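Long-range contacts in aspartate semialdehyde dehydrogenase (Francisella tularensis subsp. tularensis, PDB 4WOJ), which probably catalyses the NADPH-dependent reductive dephosphorylation of L-aspartyl-4-phosphate to L-aspartate semialdehyde, a step on the way to lysine, threonine and methionine: residues D73-T84 against W96-L107; T114-H122 against S147-K155. All coordinates share one frame; numbering follows the deposited sequence.

Interaction 1. Residues D73-T84 against W96-L107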
ATOM      1  N   ASP B  73      31.804 -24.774  14.176  1.00 38.14           N
ATOM      2  CA  ASP B  73      32.584 -23.558  14.096  1.00 34.60           C
ATOM      3  C   ASP B  73      31.697 -22.316  13.879  1.00 37.20           C
ATOM      4  O   ASP B  73      32.047 -21.182  14.279  1.00 27.09           O
ATOM      5  CB  ASP B  73      33.570 -23.681  12.955  1.00 32.29           C
ATOM      6  CG  ASP B  73      34.634 -24.706  13.237  1.00 34.69           C
ATOM      7  OD1 ASP B  73      35.486 -24.409  14.105  1.00 33.62           O
ATOM      8  OD2 ASP B  73      34.596 -25.822  12.631  1.00 36.38           O
ATOM      9  N   ILE B  74      30.566 -22.569  13.228  1.00 35.51           N
ATOM     10  CA  ILE B  74      29.635 -21.556  12.801  1.00 36.50           C
ATOM     11  C   ILE B  74      28.238 -22.151  12.822  1.00 37.78           C
ATOM     12  O   ILE B  74      28.005 -23.240  12.300  1.00 42.96           O
ATOM     13  CB  ILE B  74      29.925 -21.081  11.356  1.00 36.02           C
ATOM     14  CG1 ILE B  74      31.339 -20.500  11.234  1.00 33.64           C
ATOM     15  CG2 ILE B  74      28.890 -20.037  10.913  1.00 33.81           C
ATOM     16  CD1 ILE B  74      31.657 -19.955   9.847  1.00 33.48           C
ATOM     17  N   LEU B  75      27.299 -21.405  13.391  1.00 40.28           N
ATOM     18  CA  LEU B  75      25.894 -21.790  13.370  1.00 39.78           C
ATOM     19  C   LEU B  75      25.097 -20.704  12.672  1.00 42.65           C
ATOM     20  O   LEU B  75      25.385 -19.517  12.818  1.00 40.39           O
ATOM     21  CB  LEU B  75      25.370 -21.983  14.786  1.00 42.24           C
ATOM     22  CG  LEU B  75      26.064 -23.095  15.587  1.00 41.13           C
ATOM     23  CD1 LEU B  75      25.681 -22.973  17.044  1.00 39.79           C
ATOM     24  CD2 LEU B  75      25.690 -24.473  15.034  1.00 42.05           C
ATOM     25  N   LEU B  76      24.106 -21.123  11.893  1.00 42.02           N
ATOM     26  CA  LEU B  76      23.303 -20.198  11.118  1.00 43.39           C
ATOM     27  C   LEU B  76      21.810 -20.473  11.330  1.00 43.56           C
ATOM     28  O   LEU B  76      21.272 -21.507  10.878  1.00 40.03           O
ATOM     29  CB  LEU B  76      23.676 -20.307   9.644  1.00 47.42           C
ATOM     30  CG  LEU B  76      23.278 -19.110   8.790  1.00 50.20           C
ATOM     31  CD1 LEU B  76      24.154 -19.092   7.547  1.00 53.84           C
ATOM     32  CD2 LEU B  76      21.799 -19.156   8.431  1.00 49.80           C
ATOM     33  N   SER B  77      21.140 -19.531  11.997  1.00 42.05           N
ATOM     34  CA  SER B  77      19.745 -19.748  12.424  1.00 42.89           C
ATOM     35  C   SER B  77      18.755 -18.902  11.636  1.00 40.03           C
ATOM     36  O   SER B  77      18.912 -17.703  11.538  1.00 37.95           O
ATOM     37  CB  SER B  77      19.572 -19.463  13.920  1.00 44.94           C
ATOM     38  OG  SER B  77      18.240 -19.752  14.315  1.00 48.07           O
ATOM     39  N   CYS B  78      17.756 -19.567  11.072  1.00 36.24           N
ATOM     40  CA  CYS B  78      16.556 -18.930  10.580  1.00 35.17           C
ATOM     41  C   CYS B  78      15.392 -19.330  11.489  1.00 35.48           C
ATOM     42  O   CYS B  78      14.222 -19.256  11.098  1.00 32.13           O
ATOM     43  CB  CYS B  78      16.255 -19.389   9.157  1.00 35.37           C
ATOM     44  SG  CYS B  78      17.587 -19.080   8.001  1.00 34.82           S
ATOM     45  N   GLN B  79      15.715 -19.739  12.706  1.00 37.24           N
ATOM     46  CA  GLN B  79      14.726 -20.377  13.555  1.00 42.60           C
ATOM     47  C   GLN B  79      13.731 -19.374  14.099  1.00 42.07           C
ATOM     48  O   GLN B  79      12.525 -19.602  14.049  1.00 43.39           O
ATOM     49  CB  GLN B  79      15.398 -21.139  14.702  1.00 47.38           C
ATOM     50  CG  GLN B  79      14.467 -22.092  15.453  1.00 48.76           C
ATOM     51  CD  GLN B  79      13.760 -23.050  14.535  1.00 49.85           C
ATOM     52  OE1 GLN B  79      14.395 -23.823  13.833  1.00 58.96           O
ATOM     53  NE2 GLN B  79      12.442 -23.002  14.527  1.00 54.58           N
ATOM     54  N   GLY B  80      14.246 -18.267  14.620  1.00 42.69           N
ATOM     55  CA  GLY B  80      13.417 -17.256  15.267  1.00 37.59           C
ATOM     56  C   GLY B  80      14.041 -16.771  16.557  1.00 38.39           C
ATOM     57  O   GLY B  80      15.014 -17.343  17.055  1.00 39.68           O
ATOM     58  N   GLY B  81      13.467 -15.693  17.087  1.00 37.41           N
ATOM     59  CA  GLY B  81      13.907 -15.079  18.323  1.00 36.34           C
ATOM     60  C   GLY B  81      13.626 -15.884  19.579  1.00 36.98           C
ATOM     61  O   GLY B  81      14.403 -15.817  20.535  1.00 31.40           O
ATOM     62  N   GLU B  82      12.536 -16.652  19.601  1.00 40.45           N
ATOM     63  CA  GLU B  82      12.274 -17.550  20.766  1.00 46.04           C
ATOM     64  C   GLU B  82      13.417 -18.546  20.922  1.00 44.88           C
ATOM     65  O   GLU B  82      13.824 -18.880  22.034  1.00 49.14           O
ATOM     66  CB  GLU B  82      10.945 -18.316  20.662  1.00 49.42           C
ATOM     67  CG  GLU B  82       9.688 -17.451  20.718  1.00 54.28           C
ATOM     68  CD  GLU B  82       8.504 -18.179  21.360  1.00 60.95           C
ATOM     69  OE1 GLU B  82       7.797 -18.924  20.640  1.00 64.74           O
ATOM     70  OE2 GLU B  82       8.286 -18.018  22.590  1.00 61.81           O
ATOM     71  N   TYR B  83      13.938 -18.997  19.791  1.00 44.28           N
ATOM     72  CA  TYR B  83      15.008 -19.980  19.764  1.00 44.98           C
ATOM     73  C   TYR B  83      16.325 -19.331  20.057  1.00 41.14           C
ATOM     74  O   TYR B  83      17.154 -19.890  20.752  1.00 45.34           O
ATOM     75  CB  TYR B  83      15.073 -20.673  18.401  1.00 47.58           C
ATOM     76  CG  TYR B  83      16.195 -21.698  18.284  1.00 51.69           C
ATOM     77  CD1 TYR B  83      16.007 -23.011  18.679  1.00 55.84           C
ATOM     78  CD2 TYR B  83      17.435 -21.351  17.759  1.00 52.54           C
ATOM     79  CE1 TYR B  83      17.022 -23.949  18.555  1.00 58.26           C
ATOM     80  CE2 TYR B  83      18.458 -22.277  17.640  1.00 52.71           C
ATOM     81  CZ  TYR B  83      18.250 -23.572  18.036  1.00 57.07           C
ATOM     82  OH  TYR B  83      19.257 -24.509  17.911  1.00 61.36           O
ATOM     83  N   THR B  84      16.549 -18.156  19.507  1.00 41.07           N
ATOM     84  CA  THR B  84      17.785 -17.450  19.807  1.00 39.98           C
ATOM     85  C   THR B  84      17.820 -17.124  21.286  1.00 40.86           C
ATOM     86  O   THR B  84      18.866 -17.154  21.912  1.00 38.73           O
ATOM     87  CB  THR B  84      17.904 -16.151  19.005  1.00 38.19           C
ATOM     88  OG1 THR B  84      17.773 -16.450  17.610  1.00 31.21           O
ATOM     89  CG2 THR B  84      19.245 -15.476  19.267  1.00 35.51           C
ATOM     90  N   TRP B  96      31.395 -21.531  24.258  1.00 50.90           N
ATOM     91  CA  TRP B  96      31.493 -21.589  22.782  1.00 46.11           C
ATOM     92  C   TRP B  96      31.841 -20.221  22.177  1.00 40.18           C
ATOM     93  O   TRP B  96      31.092 -19.298  22.357  1.00 33.74           O
ATOM     94  CB  TRP B  96      30.160 -22.062  22.195  1.00 44.52           C
ATOM     95  CG  TRP B  96      30.127 -22.235  20.706  1.00 49.86           C
ATOM     96  CD1 TRP B  96      30.777 -23.195  19.987  1.00 54.37           C
ATOM     97  CD2 TRP B  96      29.364 -21.468  19.752  1.00 53.64           C
ATOM     98  NE1 TRP B  96      30.476 -23.073  18.649  1.00 56.75           N
ATOM     99  CE2 TRP B  96      29.620 -22.017  18.474  1.00 55.57           C
ATOM    100  CE3 TRP B  96      28.497 -20.367  19.851  1.00 54.77           C
ATOM    101  CZ2 TRP B  96      29.040 -21.500  17.299  1.00 57.96           C
ATOM    102  CZ3 TRP B  96      27.919 -19.855  18.686  1.00 58.39           C
ATOM    103  CH2 TRP B  96      28.192 -20.428  17.424  1.00 59.92           C
ATOM    104  N   GLN B  97      32.948 -20.119  21.441  1.00 39.93           N
ATOM    105  CA  GLN B  97      33.361 -18.853  20.807  1.00 44.43           C
ATOM    106  C   GLN B  97      33.265 -18.805  19.268  1.00 44.24           C
ATOM    107  O   GLN B  97      34.010 -18.067  18.612  1.00 44.88           O
ATOM    108  CB  GLN B  97      34.783 -18.502  21.197  1.00 47.72           C
ATOM    109  CG  GLN B  97      34.943 -18.059  22.630  1.00 48.14           C
ATOM    110  CD  GLN B  97      36.391 -18.171  23.042  1.00 52.25           C
ATOM    111  OE1 GLN B  97      37.286 -17.903  22.244  1.00 54.39           O
ATOM    112  NE2 GLN B  97      36.636 -18.615  24.272  1.00 56.95           N
ATOM    113  N   GLY B  98      32.334 -19.561  18.709  1.00 38.95           N
ATOM    114  CA  GLY B  98      32.128 -19.561  17.281  1.00 38.46           C
ATOM    115  C   GLY B  98      31.182 -18.478  16.788  1.00 37.25           C
ATOM    116  O   GLY B  98      30.565 -17.746  17.571  1.00 40.26           O
ATOM    117  N   PHE B  99      31.070 -18.390  15.468  1.00 34.70           N
ATOM    118  CA  PHE B  99      30.232 -17.385  14.820  1.00 33.99           C
ATOM    119  C   PHE B  99      28.768 -17.760  14.791  1.00 33.73           C
ATOM    120  O   PHE B  99      28.383 -18.855  14.389  1.00 34.82           O
ATOM    121  CB  PHE B  99      30.689 -17.134  13.398  1.00 32.82           C
ATOM    122  CG  PHE B  99      32.080 -16.610  13.291  1.00 30.53           C
ATOM    123  CD1 PHE B  99      33.153 -17.484  13.183  1.00 29.81           C
ATOM    124  CD2 PHE B  99      32.308 -15.261  13.228  1.00 27.36           C
ATOM    125  CE1 PHE B  99      34.446 -17.009  13.042  1.00 28.80           C
ATOM    126  CE2 PHE B  99      33.585 -14.776  13.087  1.00 29.58           C
ATOM    127  CZ  PHE B  99      34.660 -15.646  12.990  1.00 29.10           C
ATOM    128  N   TRP B 100      27.956 -16.819  15.229  1.00 37.47           N
ATOM    129  CA  TRP B 100      26.518 -16.972  15.256  1.00 36.27           C
ATOM    130  C   TRP B 100      25.971 -15.998  14.216  1.00 37.79           C
ATOM    131  O   TRP B 100      26.066 -14.772  14.372  1.00 32.02           O
ATOM    132  CB  TRP B 100      25.999 -16.628  16.649  1.00 35.35           C
ATOM    133  CG  TRP B 100      24.541 -16.643  16.799  1.00 35.41           C
ATOM    134  CD1 TRP B 100      23.710 -15.595  16.653  1.00 36.54           C
ATOM    135  CD2 TRP B 100      23.727 -17.757  17.174  1.00 37.21           C
ATOM    136  NE1 TRP B 100      22.415 -15.982  16.893  1.00 36.66           N
ATOM    137  CE2 TRP B 100      22.401 -17.304  17.229  1.00 37.52           C
ATOM    138  CE3 TRP B 100      23.990 -19.102  17.474  1.00 38.68           C
ATOM    139  CZ2 TRP B 100      21.324 -18.150  17.558  1.00 41.04           C
ATOM    140  CZ3 TRP B 100      22.924 -19.938  17.821  1.00 37.21           C
ATOM    141  CH2 TRP B 100      21.613 -19.463  17.846  1.00 37.41           C
ATOM    142  N   ILE B 101      25.441 -16.558  13.136  1.00 38.17           N
ATOM    143  CA  ILE B 101      24.793 -15.775  12.094  1.00 38.67           C
ATOM    144  C   ILE B 101      23.297 -16.000  12.296  1.00 39.08           C
ATOM    145  O   ILE B 101      22.844 -17.129  12.370  1.00 40.82           O
ATOM    146  CB  ILE B 101      25.256 -16.202  10.681  1.00 39.67           C
ATOM    147  CG1 ILE B 101      26.746 -15.924  10.499  1.00 41.37           C
ATOM    148  CG2 ILE B 101      24.507 -15.442   9.612  1.00 40.69           C
ATOM    149  CD1 ILE B 101      27.407 -16.799   9.456  1.00 42.96           C
ATOM    150  N   ASP B 102      22.533 -14.923  12.391  1.00 41.35           N
ATOM    151  CA  ASP B 102      21.122 -15.036  12.756  1.00 37.00           C
ATOM    152  C   ASP B 102      20.214 -14.123  11.962  1.00 35.06           C
ATOM    153  O   ASP B 102      20.555 -12.940  11.740  1.00 31.86           O
ATOM    154  CB  ASP B 102      20.987 -14.649  14.224  1.00 38.11           C
ATOM    155  CG  ASP B 102      19.690 -15.165  14.861  1.00 38.76           C
ATOM    156  OD1 ASP B 102      18.733 -15.559  14.120  1.00 33.87           O
ATOM    157  OD2 ASP B 102      19.651 -15.148  16.121  1.00 36.37           O
ATOM    158  N   ALA B 103      19.039 -14.645  11.612  1.00 32.75           N
ATOM    159  CA  ALA B 103      17.956 -13.842  10.976  1.00 36.11           C
ATOM    160  C   ALA B 103      17.079 -13.067  11.966  1.00 37.60           C
ATOM    161  O   ALA B 103      16.642 -11.932  11.682  1.00 39.91           O
ATOM    162  CB  ALA B 103      17.061 -14.701  10.103  1.00 34.15           C
ATOM    163  N   ALA B 104      16.843 -13.666  13.122  1.00 36.63           N
ATOM    164  CA  ALA B 104      15.960 -13.077  14.110  1.00 37.49           C
ATOM    165  C   ALA B 104      16.534 -11.749  14.595  1.00 38.65           C
ATOM    166  O   ALA B 104      17.702 -11.456  14.399  1.00 39.04           O
ATOM    167  CB  ALA B 104      15.754 -14.035  15.271  1.00 37.63           C
ATOM    168  N   SER B 105      15.685 -10.935  15.207  1.00 38.66           N
ATOM    169  CA  SER B 105      16.022  -9.545  15.542  1.00 38.34           C
ATOM    170  C   SER B 105      16.585  -9.315  16.919  1.00 39.40           C
ATOM    171  O   SER B 105      16.987  -8.188  17.274  1.00 34.88           O
ATOM    172  CB  SER B 105      14.764  -8.717  15.426  1.00 38.63           C
ATOM    173  OG  SER B 105      13.765  -9.289  16.231  1.00 40.28           O
ATOM    174  N   THR B 106      16.599 -10.394  17.687  1.00 42.73           N
ATOM    175  CA  THR B 106      16.887 -10.375  19.112  1.00 40.65           C
ATOM    176  C   THR B 106      18.189  -9.657  19.407  1.00 40.13           C
ATOM    177  O   THR B 106      18.262  -8.766  20.256  1.00 38.10           O
ATOM    178  CB  THR B 106      17.028 -11.816  19.603  1.00 41.81           C
ATOM    179  OG1 THR B 106      16.023 -12.639  18.977  1.00 42.87           O
ATOM    180  CG2 THR B 106      16.877 -11.889  21.075  1.00 39.35           C
ATOM    181  N   LEU B 107      19.220 -10.054  18.680  1.00 36.73           N
ATOM    182  CA  LEU B 107      20.553  -9.537  18.929  1.00 35.57           C
ATOM    183  C   LEU B 107      20.929  -8.298  18.127  1.00 32.58           C
ATOM    184  O   LEU B 107      22.038  -7.822  18.284  1.00 32.15           O
ATOM    185  CB  LEU B 107      21.573 -10.658  18.667  1.00 36.35           C
ATOM    186  CG  LEU B 107      21.417 -11.878  19.594  1.00 37.34           C
ATOM    187  CD1 LEU B 107      22.201 -13.093  19.102  1.00 38.54           C
ATOM    188  CD2 LEU B 107      21.813 -11.530  21.025  1.00 37.77           C
TER
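Leu75 lies over one face of the Trp96 indole where two neighbouring parallel strands, 74-77 and 99-102, pair within the NAD-binding domain; with helix 81-93 between them they form a beta-alpha-beta unit of its Rossmann-like sheet. The methyl CD1 of Leu75 sits 4.0 Å from the centroid of the Trp96 six-membered ring, a CH-pi contact, and the same methyl meets the edge of the Trp100 ring at CZ3. The strands are zipped by five backbone hydrogen bonds, among them Ile101 N to Leu75 O at 3.0 Å. On the face of Leu75, Ser77 and Trp100, the intervening helix packs through Leu91, and His88 meets Trp100 edge-to-face. The other face carries Ile74, Phe99 and Ile101: CG2 of Ile74 touches CD1 of Ile101 at 3.8 Å, and helix 354-369 lies against them through Ile368 and Val364. At the C-terminal end of the strands the buried Asp102 gathers polar partners. Its CG stands anti to the backbone N (chi1 -160°), which turns the carboxylate toward helix 81-93. OD1 closes an Asx turn with the backbone N of Ala104, 2.9 Å away. Trp100 NE1 donates to OD2 at 3.0 Å from above the carboxylate plane, and Thr84 OG1, from the first turn of the helix, lies 2.7 Å from the same Asp102 OD2.

Interaction 2. Residues T114-H122 against S147-K155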
ATOM      1  N   THR B 114      27.012  -7.202  14.915  1.00 36.26           N
ATOM      2  CA  THR B 114      27.164  -6.457  13.660  1.00 33.32           C
ATOM      3  C   THR B 114      25.986  -6.824  12.761  1.00 31.85           C
ATOM      4  O   THR B 114      25.637  -8.011  12.613  1.00 31.16           O
ATOM      5  CB  THR B 114      28.485  -6.781  12.956  1.00 33.83           C
ATOM      6  OG1 THR B 114      29.578  -6.634  13.877  1.00 36.87           O
ATOM      7  CG2 THR B 114      28.709  -5.858  11.780  1.00 34.11           C
ATOM      8  N   LEU B 115      25.309  -5.799  12.246  1.00 30.81           N
ATOM      9  CA  LEU B 115      24.184  -6.000  11.331  1.00 29.95           C
ATOM     10  C   LEU B 115      24.801  -6.217   9.964  1.00 30.64           C
ATOM     11  O   LEU B 115      25.725  -5.456   9.605  1.00 26.47           O
ATOM     12  CB  LEU B 115      23.245  -4.797  11.277  1.00 28.77           C
ATOM     13  CG  LEU B 115      22.226  -4.666  12.411  1.00 30.08           C
ATOM     14  CD1 LEU B 115      21.493  -3.330  12.381  1.00 30.32           C
ATOM     15  CD2 LEU B 115      21.211  -5.783  12.344  1.00 31.22           C
ATOM     16  N   VAL B 116      24.333  -7.238   9.220  1.00 24.35           N
ATOM     17  CA  VAL B 116      24.960  -7.542   7.932  1.00 26.24           C
ATOM     18  C   VAL B 116      24.142  -7.136   6.696  1.00 27.08           C
ATOM     19  O   VAL B 116      22.996  -7.546   6.504  1.00 28.69           O
ATOM     20  CB  VAL B 116      25.364  -9.046   7.780  1.00 27.89           C
ATOM     21  CG1 VAL B 116      26.373  -9.424   8.851  1.00 29.51           C
ATOM     22  CG2 VAL B 116      24.168  -9.968   7.851  1.00 25.84           C
ATOM     23  N   LEU B 117      24.771  -6.336   5.848  1.00 27.27           N
ATOM     24  CA  LEU B 117      24.253  -6.042   4.523  1.00 25.35           C
ATOM     25  C   LEU B 117      25.454  -5.590   3.687  1.00 26.71           C
ATOM     26  O   LEU B 117      25.731  -4.389   3.512  1.00 26.78           O
ATOM     27  CB  LEU B 117      23.160  -4.990   4.587  1.00 25.42           C
ATOM     28  CG  LEU B 117      22.405  -4.678   3.288  1.00 24.85           C
ATOM     29  CD1 LEU B 117      21.632  -5.865   2.805  1.00 24.33           C
ATOM     30  CD2 LEU B 117      21.459  -3.511   3.526  1.00 25.24           C
ATOM     31  N   ASP B 118      26.168  -6.575   3.173  1.00 27.43           N
ATOM     32  CA  ASP B 118      27.545  -6.372   2.737  1.00 30.36           C
ATOM     33  C   ASP B 118      27.713  -5.476   1.500  1.00 30.21           C
ATOM     34  O   ASP B 118      28.764  -4.892   1.336  1.00 33.84           O
ATOM     35  CB  ASP B 118      28.244  -7.705   2.495  1.00 31.89           C
ATOM     36  CG  ASP B 118      27.706  -8.413   1.265  1.00 32.68           C
ATOM     37  OD1 ASP B 118      26.677  -9.115   1.398  1.00 36.20           O
ATOM     38  OD2 ASP B 118      28.276  -8.234   0.175  1.00 32.37           O
ATOM     39  N   PRO B 119      26.690  -5.349   0.638  1.00 30.54           N
ATOM     40  CA  PRO B 119      26.867  -4.318  -0.395  1.00 30.79           C
ATOM     41  C   PRO B 119      26.939  -2.898   0.184  1.00 30.10           C
ATOM     42  O   PRO B 119      27.207  -1.946  -0.543  1.00 29.68           O
ATOM     43  CB  PRO B 119      25.617  -4.482  -1.263  1.00 29.17           C
ATOM     44  CG  PRO B 119      25.213  -5.882  -1.044  1.00 30.56           C
ATOM     45  CD  PRO B 119      25.447  -6.095   0.420  1.00 29.29           C
ATOM     46  N   LEU B 120      26.660  -2.752   1.476  1.00 31.45           N
ATOM     47  CA  LEU B 120      26.769  -1.426   2.136  1.00 31.40           C
ATOM     48  C   LEU B 120      27.806  -1.349   3.255  1.00 31.16           C
ATOM     49  O   LEU B 120      28.376  -0.300   3.489  1.00 31.69           O
ATOM     50  CB  LEU B 120      25.386  -0.980   2.643  1.00 30.64           C
ATOM     51  CG  LEU B 120      24.521  -0.263   1.595  1.00 31.73           C
ATOM     52  CD1 LEU B 120      23.132  -0.031   2.133  1.00 33.34           C
ATOM     53  CD2 LEU B 120      25.149   1.071   1.214  1.00 34.32           C
ATOM     54  N   ASN B 121      28.051  -2.449   3.955  1.00 30.57           N
ATOM     55  CA  ASN B 121      28.931  -2.408   5.113  1.00 30.04           C
ATOM     56  C   ASN B 121      29.849  -3.591   5.139  1.00 31.51           C
ATOM     57  O   ASN B 121      30.188  -4.100   6.202  1.00 33.66           O
ATOM     58  CB  ASN B 121      28.135  -2.397   6.409  1.00 30.70           C
ATOM     59  CG  ASN B 121      27.377  -3.691   6.636  1.00 31.20           C
ATOM     60  OD1 ASN B 121      27.184  -4.480   5.720  1.00 30.75           O
ATOM     61  ND2 ASN B 121      26.944  -3.910   7.858  1.00 31.91           N
ATOM     62  N   HIS B 122      30.267  -4.046   3.976  1.00 29.59           N
ATOM     63  CA  HIS B 122      31.238  -5.109   3.936  1.00 28.95           C
ATOM     64  C   HIS B 122      32.518  -4.773   4.745  1.00 27.67           C
ATOM     65  O   HIS B 122      32.993  -5.596   5.561  1.00 23.08           O
ATOM     66  CB  HIS B 122      31.628  -5.356   2.508  1.00 29.89           C
ATOM     67  CG  HIS B 122      32.286  -6.671   2.291  1.00 29.72           C
ATOM     68  ND1 HIS B 122      32.104  -7.399   1.137  1.00 29.80           N
ATOM     69  CD2 HIS B 122      33.130  -7.392   3.064  1.00 30.03           C
ATOM     70  CE1 HIS B 122      32.824  -8.505   1.200  1.00 30.59           C
ATOM     71  NE2 HIS B 122      33.465  -8.520   2.354  1.00 30.74           N
ATOM     72  N   SER B 147      17.585   0.182   1.760  1.00 23.81           N
ATOM     73  CA  SER B 147      18.951   0.626   1.739  1.00 22.77           C
ATOM     74  C   SER B 147      19.605   0.225   0.449  1.00 23.49           C
ATOM     75  O   SER B 147      20.339   1.014  -0.146  1.00 25.51           O
ATOM     76  CB  SER B 147      19.727   0.001   2.908  1.00 22.75           C
ATOM     77  OG  SER B 147      19.109   0.341   4.140  1.00 21.99           O
ATOM     78  N   LEU B 148      19.347  -1.011   0.011  1.00 21.33           N
ATOM     79  CA  LEU B 148      19.826  -1.486  -1.296  1.00 21.24           C
ATOM     80  C   LEU B 148      19.279  -0.670  -2.472  1.00 19.43           C
ATOM     81  O   LEU B 148      19.985  -0.432  -3.441  1.00 21.14           O
ATOM     82  CB  LEU B 148      19.489  -2.993  -1.520  1.00 21.69           C
ATOM     83  CG  LEU B 148      20.239  -3.997  -0.645  1.00 22.12           C
ATOM     84  CD1 LEU B 148      19.532  -5.356  -0.622  1.00 24.09           C
ATOM     85  CD2 LEU B 148      21.665  -4.166  -1.130  1.00 22.46           C
ATOM     86  N   ALA B 149      18.025  -0.277  -2.416  1.00 18.34           N
ATOM     87  CA  ALA B 149      17.429   0.440  -3.530  1.00 19.95           C
ATOM     88  C   ALA B 149      18.065   1.846  -3.698  1.00 22.22           C
ATOM     89  O   ALA B 149      18.409   2.257  -4.802  1.00 22.88           O
ATOM     90  CB  ALA B 149      15.946   0.570  -3.325  1.00 19.80           C
ATOM     91  N   ILE B 150      18.235   2.563  -2.600  1.00 23.01           N
ATOM     92  CA  ILE B 150      18.861   3.891  -2.665  1.00 24.77           C
ATOM     93  C   ILE B 150      20.316   3.879  -2.152  1.00 25.10           C
ATOM     94  O   ILE B 150      20.846   4.900  -1.704  1.00 24.82           O
ATOM     95  CB  ILE B 150      18.030   4.930  -1.905  1.00 25.41           C
ATOM     96  CG1 ILE B 150      17.768   4.484  -0.470  1.00 26.30           C
ATOM     97  CG2 ILE B 150      16.715   5.134  -2.631  1.00 24.44           C
ATOM     98  CD1 ILE B 150      17.153   5.559   0.393  1.00 29.52           C
ATOM     99  N   ALA B 151      20.953   2.717  -2.267  1.00 22.60           N
ATOM    100  CA  ALA B 151      22.325   2.552  -1.836  1.00 22.37           C
ATOM    101  C   ALA B 151      23.274   3.607  -2.417  1.00 21.19           C
ATOM    102  O   ALA B 151      24.197   4.039  -1.754  1.00 17.85           O
ATOM    103  CB  ALA B 151      22.819   1.156  -2.184  1.00 21.87           C
ATOM    104  N   GLY B 152      23.036   3.972  -3.673  1.00 21.42           N
ATOM    105  CA  GLY B 152      23.932   4.826  -4.425  1.00 21.46           C
ATOM    106  C   GLY B 152      23.877   6.258  -3.942  1.00 23.18           C
ATOM    107  O   GLY B 152      24.791   7.002  -4.170  1.00 24.48           O
ATOM    108  N   LEU B 153      22.786   6.627  -3.298  1.00 26.22           N
ATOM    109  CA  LEU B 153      22.681   7.891  -2.579  1.00 28.64           C
ATOM    110  C   LEU B 153      23.268   7.796  -1.145  1.00 28.57           C
ATOM    111  O   LEU B 153      23.894   8.744  -0.646  1.00 26.95           O
ATOM    112  CB  LEU B 153      21.220   8.343  -2.569  1.00 30.94           C
ATOM    113  CG  LEU B 153      20.609   8.613  -3.957  1.00 30.72           C
ATOM    114  CD1 LEU B 153      19.101   8.716  -3.887  1.00 31.43           C
ATOM    115  CD2 LEU B 153      21.145   9.892  -4.563  1.00 30.77           C
ATOM    116  N   LEU B 154      23.112   6.644  -0.500  1.00 27.14           N
ATOM    117  CA  LEU B 154      23.557   6.506   0.892  1.00 27.83           C
ATOM    118  C   LEU B 154      25.075   6.468   0.994  1.00 30.44           C
ATOM    119  O   LEU B 154      25.664   7.090   1.878  1.00 30.29           O
ATOM    120  CB  LEU B 154      22.977   5.274   1.535  1.00 26.07           C
ATOM    121  CG  LEU B 154      21.453   5.246   1.556  1.00 24.68           C
ATOM    122  CD1 LEU B 154      20.947   3.820   1.633  1.00 23.35           C
ATOM    123  CD2 LEU B 154      20.919   6.066   2.707  1.00 23.92           C
ATOM    124  N   LYS B 155      25.706   5.773   0.061  1.00 31.85           N
ATOM    125  CA  LYS B 155      27.160   5.700  -0.001  1.00 32.20           C
ATOM    126  C   LYS B 155      27.777   7.094  -0.109  1.00 31.64           C
ATOM    127  O   LYS B 155      28.797   7.364   0.477  1.00 32.74           O
ATOM    128  CB  LYS B 155      27.591   4.904  -1.218  1.00 35.08           C
ATOM    129  CG  LYS B 155      27.284   3.422  -1.175  1.00 38.99           C
ATOM    130  CD  LYS B 155      27.494   2.838  -2.573  1.00 43.33           C
ATOM    131  CE  LYS B 155      27.537   1.320  -2.556  1.00 51.17           C
ATOM    132  NZ  LYS B 155      28.211   0.811  -3.789  1.00 58.95           N
TER
HETATM  133  O   HOH W   1      27.736  -2.364  -3.548  1.00 36.30           O
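Leu120, from the first turn of helix 118-130, lays its forked end against both helix 141-149 and helix 151-154. One methyl, CD1, rests on Ser147 CB at 3.5 Å and, more loosely, approaches Leu154 CD1; the other, CD2, reaches Ala151 CB at 4.1 Å and the aliphatic part of Lys155 at CG. Leu148 fills the neighbouring position, and its two methyls part company: CD1 meets CD1 of Leu117 at 4.1 Å, while CD2 lies against the Pro119 ring, 3.9 Å from CG. With CG anti to the backbone N (chi1 -174°), Leu117, the N-cap residue of helix 118-130, directs its fork at Ser147 and Leu148, and its second methyl, CD2, touches Ser147 CB. Trp355 and Trp303 extend this apolar patch, against Leu148 and Pro119 respectively. Toward solvent the extended Lys155 chain runs past Pro119, and a water bridges the two, donating to Pro119 O at 3.1 Å and accepting from Lys155 NZ at 3.2 Å; NZ also bonds to Gly300 O. This is helix-to-helix packing by aliphatic side chains, joining the start of helix 118-130, at the C-terminal end of edge strand 113-116 of the Rossmann-like sheet, to the helices that follow the predicted nucleophile Cys141.

The two contacts follow each other in series along the chain: interaction 1 closes at residue 107 before interaction 2 opens at 114. Their centres lie 22 Å apart and their nearest atoms about 6 Å, without touching. Both reach the seven-stranded parallel sheet, where strand 135-138 runs between strands 99-102 and 113-116. Interaction 1 belongs to the interior of that sheet, whereas interaction 2 begins at the C-terminal end of strand 113-116, one of its two outermost strands within the chain, and leads toward the other domain. Helix 354-369 packs against residues of both. The side chains of Ala103 and Leu148 each lie about 10 Å from that of Cys141, so both contacts come near the predicted active-site cysteine.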